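Long-range contact in transcriptional regulator, LacI family protein (Rhodococcus jostii, PDB 3K9C), which probably regulates transcription by binding DNA, as LacI-family repressors and activators do, with a sugar-binding-protein-like region that may sense a ligand: residues D110-D119 / R143-H154. Sequence-based numbering, arbitrary orientation.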
loop_
_atom_site.group_PDB
_atom_site.type_symbol
_atom_site.label_atom_id
_atom_site.label_comp_id
_atom_site.label_asym_id
_atom_site.label_seq_id
_atom_site.Cartn_x
_atom_site.Cartn_y
_atom_site.Cartn_z
ATOM N N ASP B 110 4.697 -11.738 19.372
ATOM C CA ASP B 110 3.509 -10.899 19.528
ATOM C C ASP B 110 3.116 -10.607 20.970
ATOM O O ASP B 110 2.733 -9.481 21.286
ATOM C CB ASP B 110 2.308 -11.514 18.784
ATOM C CG ASP B 110 2.474 -11.468 17.265
ATOM O OD1 ASP B 110 2.908 -10.419 16.742
ATOM O OD2 ASP B 110 2.158 -12.475 16.591
ATOM N N VAL B 111 3.182 -11.617 21.835
ATOM C CA VAL B 111 2.844 -11.417 23.247
ATOM C C VAL B 111 3.803 -10.374 23.801
ATOM O O VAL B 111 3.384 -9.384 24.393
ATOM C CB VAL B 111 2.993 -12.733 24.067
ATOM C CG1 VAL B 111 2.852 -12.451 25.560
ATOM C CG2 VAL B 111 1.942 -13.737 23.631
ATOM N N ALA B 112 5.097 -10.594 23.582
ATOM C CA ALA B 112 6.121 -9.666 24.058
ATOM C C ALA B 112 5.929 -8.276 23.465
ATOM O O ALA B 112 6.087 -7.272 24.154
ATOM C CB ALA B 112 7.515 -10.191 23.699
ATOM N N GLY B 113 5.586 -8.222 22.181
ATOM C CA GLY B 113 5.401 -6.939 21.522
ATOM C C GLY B 113 4.321 -6.069 22.127
ATOM O O GLY B 113 4.542 -4.885 22.426
ATOM N N ILE B 114 3.141 -6.647 22.322
ATOM C CA ILE B 114 2.044 -5.877 22.875
ATOM C C ILE B 114 2.324 -5.544 24.336
ATOM O O ILE B 114 1.910 -4.491 24.825
ATOM C CB ILE B 114 0.683 -6.619 22.676
ATOM C CG1 ILE B 114 -0.472 -5.656 22.938
ATOM C CG2 ILE B 114 0.594 -7.831 23.578
ATOM C CD1 ILE B 114 -1.657 -5.876 22.024
ATOM N N THR B 115 3.057 -6.416 25.032
ATOM C CA THR B 115 3.399 -6.139 26.427
ATOM C C THR B 115 4.237 -4.855 26.476
ATOM O O THR B 115 4.085 -4.044 27.392
ATOM C CB THR B 115 4.196 -7.307 27.073
ATOM O OG1 THR B 115 3.443 -8.515 26.970
ATOM C CG2 THR B 115 4.456 -7.036 28.542
ATOM N N LEU B 116 5.118 -4.668 25.488
ATOM C CA LEU B 116 5.943 -3.452 25.423
ATOM C C LEU B 116 5.037 -2.232 25.272
ATOM O O LEU B 116 5.244 -1.204 25.918
ATOM C CB LEU B 116 6.907 -3.506 24.228
ATOM C CG LEU B 116 8.047 -4.527 24.271
ATOM C CD1 LEU B 116 8.776 -4.531 22.934
ATOM C CD2 LEU B 116 9.004 -4.190 25.419
ATOM N N ALA B 117 4.043 -2.353 24.395
ATOM C CA ALA B 117 3.084 -1.275 24.159
ATOM C C ALA B 117 2.379 -0.933 25.471
ATOM O O ALA B 117 2.292 0.231 25.846
ATOM C CB ALA B 117 2.053 -1.706 23.093
ATOM N N VAL B 118 1.875 -1.950 26.169
ATOM C CA VAL B 118 1.189 -1.732 27.445
ATOM C C VAL B 118 2.120 -1.160 28.510
ATOM O O VAL B 118 1.760 -0.209 29.196
ATOM C CB VAL B 118 0.547 -3.034 27.996
ATOM C CG1 VAL B 118 0.084 -2.817 29.447
ATOM C CG2 VAL B 118 -0.655 -3.430 27.134
ATOM N N ASP B 119 3.315 -1.729 28.648
ATOM C CA ASP B 119 4.263 -1.218 29.640
ATOM C C ASP B 119 4.536 0.264 29.384
ATOM O O ASP B 119 4.551 1.075 30.311
ATOM C CB ASP B 119 5.579 -1.996 29.593
ATOM C CG ASP B 119 5.428 -3.432 30.059
ATOM O OD1 ASP B 119 4.415 -3.750 30.714
ATOM O OD2 ASP B 119 6.334 -4.246 29.779
ATOM N N ARG B 143 -1.779 -11.235 20.263
ATOM C CA ARG B 143 -1.738 -9.864 20.747
ATOM C C ARG B 143 -2.901 -9.586 21.680
ATOM O O ARG B 143 -2.785 -8.766 22.585
ATOM C CB ARG B 143 -1.720 -8.865 19.587
ATOM C CG ARG B 143 -0.389 -8.825 18.885
ATOM C CD ARG B 143 -0.407 -7.948 17.649
ATOM N NE ARG B 143 0.723 -8.282 16.790
ATOM C CZ ARG B 143 0.858 -7.880 15.533
ATOM N NH1 ARG B 143 -0.068 -7.113 14.970
ATOM N NH2 ARG B 143 1.918 -8.262 14.839
ATOM N N ARG B 144 -4.018 -10.267 21.466
ATOM C CA ARG B 144 -5.172 -10.074 22.344
ATOM C C ARG B 144 -4.863 -10.680 23.723
ATOM O O ARG B 144 -5.062 -10.036 24.746
ATOM C CB ARG B 144 -6.424 -10.725 21.748
ATOM C CG ARG B 144 -7.680 -10.516 22.586
ATOM C CD ARG B 144 -8.854 -11.318 22.047
ATOM N NE ARG B 144 -9.894 -11.458 23.063
ATOM C CZ ARG B 144 -10.979 -10.694 23.151
ATOM N NH1 ARG B 144 -11.188 -9.723 22.266
ATOM N NH2 ARG B 144 -11.847 -10.889 24.141
ATOM N N ALA B 145 -4.357 -11.909 23.744
ATOM C CA ALA B 145 -4.015 -12.562 25.006
ATOM C C ALA B 145 -2.874 -11.801 25.677
ATOM O O ALA B 145 -2.886 -11.566 26.880
ATOM C CB ALA B 145 -3.607 -14.000 24.758
ATOM N N GLY B 146 -1.881 -11.414 24.888
ATOM C CA GLY B 146 -0.781 -10.668 25.453
ATOM C C GLY B 146 -1.257 -9.366 26.067
ATOM O O GLY B 146 -0.768 -8.967 27.124
ATOM N N PHE B 147 -2.204 -8.696 25.411
ATOM C CA PHE B 147 -2.730 -7.423 25.919
ATOM C C PHE B 147 -3.435 -7.588 27.268
ATOM O O PHE B 147 -3.214 -6.812 28.200
ATOM C CB PHE B 147 -3.728 -6.802 24.927
ATOM C CG PHE B 147 -4.393 -5.558 25.441
ATOM C CD1 PHE B 147 -3.694 -4.357 25.511
ATOM C CD2 PHE B 147 -5.699 -5.599 25.920
ATOM C CE1 PHE B 147 -4.285 -3.211 26.060
ATOM C CE2 PHE B 147 -6.298 -4.462 26.470
ATOM C CZ PHE B 147 -5.591 -3.269 26.542
ATOM N N LEU B 148 -4.311 -8.580 27.349
ATOM C CA LEU B 148 -5.052 -8.842 28.575
ATOM C C LEU B 148 -4.107 -9.269 29.703
ATOM O O LEU B 148 -4.281 -8.874 30.853
ATOM C CB LEU B 148 -6.108 -9.924 28.315
ATOM C CG LEU B 148 -7.248 -9.480 27.391
ATOM C CD1 LEU B 148 -8.123 -10.665 26.991
ATOM C CD2 LEU B 148 -8.065 -8.423 28.103
ATOM N N ALA B 149 -3.101 -10.066 29.366
ATOM C CA ALA B 149 -2.144 -10.525 30.366
ATOM C C ALA B 149 -1.365 -9.348 30.924
ATOM O O ALA B 149 -1.219 -9.207 32.138
ATOM C CB ALA B 149 -1.189 -11.538 29.756
ATOM N N ALA B 150 -0.861 -8.498 30.034
ATOM C CA ALA B 150 -0.092 -7.342 30.465
ATOM C C ALA B 150 -0.946 -6.405 31.312
ATOM O O ALA B 150 -0.467 -5.853 32.295
ATOM C CB ALA B 150 0.470 -6.600 29.256
HETATM N N MSE B 151 -2.205 -6.204 30.936
HETATM C CA MSE B 151 -3.048 -5.314 31.728
HETATM C C MSE B 151 -3.241 -5.891 33.136
HETATM O O MSE B 151 -3.238 -5.163 34.132
HETATM C CB MSE B 151 -4.410 -5.102 31.046
HETATM C CG MSE B 151 -4.384 -4.218 29.795
HETATM SE SE MSE B 151 -3.822 -2.404 30.215
HETATM C CE MSE B 151 -5.516 -1.687 30.886
ATOM N N ASP B 152 -3.388 -7.208 33.204
ATOM C CA ASP B 152 -3.589 -7.894 34.469
ATOM C C ASP B 152 -2.347 -7.780 35.354
ATOM O O ASP B 152 -2.455 -7.632 36.571
ATOM C CB ASP B 152 -3.939 -9.363 34.205
ATOM C CG ASP B 152 -4.387 -10.099 35.458
ATOM O OD1 ASP B 152 -5.020 -9.476 36.341
ATOM O OD2 ASP B 152 -4.121 -11.314 35.542
ATOM N N ARG B 153 -1.170 -7.826 34.732
ATOM C CA ARG B 153 0.088 -7.720 35.465
ATOM C C ARG B 153 0.209 -6.354 36.138
ATOM O O ARG B 153 0.878 -6.221 37.163
ATOM C CB ARG B 153 1.278 -7.924 34.524
ATOM C CG ARG B 153 2.244 -9.011 34.978
ATOM C CD ARG B 153 3.575 -8.939 34.238
ATOM N NE ARG B 153 3.421 -9.029 32.787
ATOM C CZ ARG B 153 2.905 -10.073 32.146
ATOM N NH1 ARG B 153 2.480 -11.137 32.823
ATOM N NH2 ARG B 153 2.820 -10.057 30.822
ATOM N N HIS B 154 -0.426 -5.340 35.555
ATOM C CA HIS B 154 -0.385 -3.997 36.120
ATOM C C HIS B 154 -1.578 -3.711 37.025
ATOM O O HIS B 154 -1.748 -2.584 37.481
ATOM C CB HIS B 154 -0.345 -2.928 35.023
ATOM C CG HIS B 154 0.978 -2.811 34.326
ATOM N ND1 HIS B 154 1.363 -3.658 33.310
ATOM C CD2 HIS B 154 2.004 -1.947 34.505
ATOM C CE1 HIS B 154 2.571 -3.320 32.891
ATOM N NE2 HIS B 154 2.982 -2.284 33.601
HETATM O O HOH W 1 1.728 -10.015 28.462
HETATM O O HOH W 2 3.954 -6.362 32.055
#
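Arg143 and Asp110 form the salt bridge at one end of a helix pair that otherwise packs mostly through apolar residues. The guanidinium comes side-on: NE and NH2 both donate to the same oxygen, with NH2 of Arg143 3.0 Å from OD1 of Asp110. They reach it from one face of the carboxylate, whose plane stands 78° from that of the guanidinium. Arg143 gets there on a chain extended from CG to NE, also touching Asp110 CB with its CG. The guanidinium lies in a cation-pi contact with Tyr220, and NH2 also bonds a glycerol, probably from the crystallisation liquor. Shortening Arg143 to an alanine would remove both donors and would probably leave the buried carboxylate of Asp110 without its charged mate.

Apolar packing follows. Gly146 lets the backbones approach, its CA 4.3 Å from that of Val111; a CB would collide with Ile114 CG2. Ile114 lays CD1 on Phe147 CB (3.7 Å). With its CG1 anti to the backbone N (chi1 169°), Val118 divides its two methyls between neighbours on helix 140-153: CG2 meets Phe147 CD1 at 3.6 Å, while CG1 touches Ala150 CB and the selenium of Met151.

Water links the more open flank. One molecule donates to Thr115 OG1 and Gly146 O; a second joins Asp119 OD1 to Arg153 NE.

The axes approach to 7.8 Å and cross at -45°, close packing of neighbouring helices over a parallel sheet, where Ile114 and Phe147 both reach His131 on strand 129-133, in the alpha/beta layering of a periplasmic-binding-protein-like domain.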